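Local coordinates for D-ribitol-5-phosphate phosphatase (Bacteroides thetaiotaomicron, PDB 4JB3), which dephosphorylates D-ribitol 5-phosphate and D-ribitol 1-phosphate, as well as the riboflavin precursor 5-amino-6-(5-phospho-D-ribitylamino)uracil, at residues A[109-114]-A[144-149]. Residues are numbered along the deposited sequence; the frame is centred on the assembly and turned at random.
Sequences VDLRKL and EFSSEG
Leu114 and Phe145 approach each other from opposite directions and form the buried end of this contact. Both methyls of the leucine converge on one ring carbon, CD1 of Leu114 lying 3.8 Å from CE2 of Phe145 and CD2 of Leu114 3.9 Å from the same carbon. The phenyl group gets there because its CG stands anti to the backbone N (chi1 179°), and Trp139 packs edge-to-face with it. Next to this pair, CG1 of Val109 presses on CB of Ser146 at 3.5 Å. No hydrogen bond crosses between the segments; each secures its own backbone instead. Asp110 is the N-cap of helix 111-120, its OD1 taking the N-H of Arg112 from above the carboxylate plane, while the guanidinium of Arg112 grips the same carboxylate side-on. On the other segment, in the loop between helix 134-140 and strand 158-161 of the HAD phosphatase's parallel sheet, Ser146 opens a type I turn and its OG accepts from N of Glu148 at 3.0 Å, an ST turn. That hydroxyl still touches CD2 of Leu111 at 3.6 Å, so one oxygen serves both the turn and the packing. Toward solvent the overlap shrinks although one approach stays short: CD1 of Leu111 lies 3.4 Å from OG of Ser147, yet Ser147 has just 18 Å² buried here, and the bent chain of Glu148, also exposed, brings its CG only to 4.1 Å from CD2 of Leu111.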
# COMPACT_ATOMS: atom_id res chain seq x y z
N VAL A 109 -3.99 -0.09 -12.06
CA VAL A 109 -4.32 -1.28 -11.27
C VAL A 109 -4.82 -2.42 -12.15
O VAL A 109 -5.52 -2.19 -13.15
CB VAL A 109 -5.38 -0.95 -10.17
CG1 VAL A 109 -6.69 -0.52 -10.80
CG2 VAL A 109 -5.61 -2.14 -9.26
N ASP A 110 -4.44 -3.65 -11.80
CA ASP A 110 -5.00 -4.84 -12.42
C ASP A 110 -6.37 -5.06 -11.81
O ASP A 110 -6.50 -5.40 -10.63
CB ASP A 110 -4.10 -6.05 -12.13
CG ASP A 110 -4.60 -7.34 -12.77
OD1 ASP A 110 -5.67 -7.33 -13.42
OD2 ASP A 110 -3.91 -8.37 -12.63
N LEU A 111 -7.40 -4.84 -12.62
CA LEU A 111 -8.77 -4.97 -12.15
C LEU A 111 -9.10 -6.40 -11.70
O LEU A 111 -10.04 -6.60 -10.94
CB LEU A 111 -9.74 -4.49 -13.24
CG LEU A 111 -9.59 -3.00 -13.55
CD1 LEU A 111 -10.45 -2.58 -14.73
CD2 LEU A 111 -9.93 -2.19 -12.32
N ARG A 112 -8.33 -7.39 -12.14
CA ARG A 112 -8.54 -8.74 -11.61
C ARG A 112 -8.33 -8.76 -10.10
O ARG A 112 -9.02 -9.47 -9.38
CB ARG A 112 -7.61 -9.75 -12.27
CG ARG A 112 -7.81 -9.89 -13.77
CD ARG A 112 -6.84 -10.90 -14.36
NE ARG A 112 -5.44 -10.56 -14.09
CZ ARG A 112 -4.42 -11.32 -14.46
NH1 ARG A 112 -4.63 -12.44 -15.14
NH2 ARG A 112 -3.19 -10.93 -14.16
N LYS A 113 -7.35 -8.00 -9.62
CA LYS A 113 -7.06 -8.00 -8.19
C LYS A 113 -8.16 -7.30 -7.41
O LYS A 113 -8.56 -7.77 -6.35
CB LYS A 113 -5.69 -7.34 -7.93
CG LYS A 113 -4.54 -8.22 -8.40
CD LYS A 113 -3.20 -7.56 -8.10
CE LYS A 113 -2.03 -8.48 -8.44
NZ LYS A 113 -0.73 -7.79 -8.15
N LEU A 114 -8.65 -6.18 -7.94
CA LEU A 114 -9.74 -5.47 -7.28
C LEU A 114 -10.99 -6.33 -7.22
O LEU A 114 -11.66 -6.38 -6.18
CB LEU A 114 -10.04 -4.14 -7.98
CG LEU A 114 -8.96 -3.08 -7.86
CD1 LEU A 114 -9.46 -1.76 -8.42
CD2 LEU A 114 -8.52 -2.91 -6.40
N GLU A 144 -11.31 8.19 -9.20
CA GLU A 144 -10.27 8.11 -10.23
C GLU A 144 -9.29 6.96 -10.03
O GLU A 144 -8.38 6.78 -10.84
CB GLU A 144 -9.50 9.43 -10.33
CG GLU A 144 -10.37 10.62 -10.68
CD GLU A 144 -9.55 11.88 -10.85
OE1 GLU A 144 -8.80 12.22 -9.91
OE2 GLU A 144 -9.65 12.51 -11.92
N PHE A 145 -9.48 6.18 -8.97
CA PHE A 145 -8.60 5.05 -8.66
C PHE A 145 -8.46 4.11 -9.85
O PHE A 145 -7.34 3.67 -10.19
CB PHE A 145 -9.15 4.33 -7.43
CG PHE A 145 -8.36 3.13 -7.00
CD1 PHE A 145 -6.97 3.10 -7.09
CD2 PHE A 145 -9.01 2.04 -6.44
CE1 PHE A 145 -6.26 1.98 -6.66
CE2 PHE A 145 -8.30 0.92 -6.01
CZ PHE A 145 -6.92 0.89 -6.12
N SER A 146 -9.59 3.79 -10.49
CA SER A 146 -9.60 2.88 -11.63
C SER A 146 -10.79 3.13 -12.53
O SER A 146 -11.67 3.92 -12.20
CB SER A 146 -9.62 1.43 -11.16
OG SER A 146 -10.96 0.96 -11.01
N SER A 147 -10.83 2.44 -13.66
CA SER A 147 -11.94 2.59 -14.60
C SER A 147 -13.27 2.06 -14.06
O SER A 147 -14.33 2.35 -14.62
CB SER A 147 -11.62 1.89 -15.92
OG SER A 147 -11.38 0.51 -15.71
N GLU A 148 -13.22 1.29 -12.97
CA GLU A 148 -14.44 0.83 -12.31
C GLU A 148 -15.09 1.94 -11.47
O GLU A 148 -16.25 1.83 -11.08
CB GLU A 148 -14.16 -0.41 -11.46
CG GLU A 148 -13.96 -1.69 -12.26
CD GLU A 148 -15.20 -2.09 -13.05
OE1 GLU A 148 -16.32 -1.85 -12.55
OE2 GLU A 148 -15.05 -2.63 -14.17
N GLY A 149 -14.33 2.99 -11.19
CA GLY A 149 -14.88 4.19 -10.59
C GLY A 149 -15.16 4.10 -9.10
O GLY A 149 -15.90 4.92 -8.55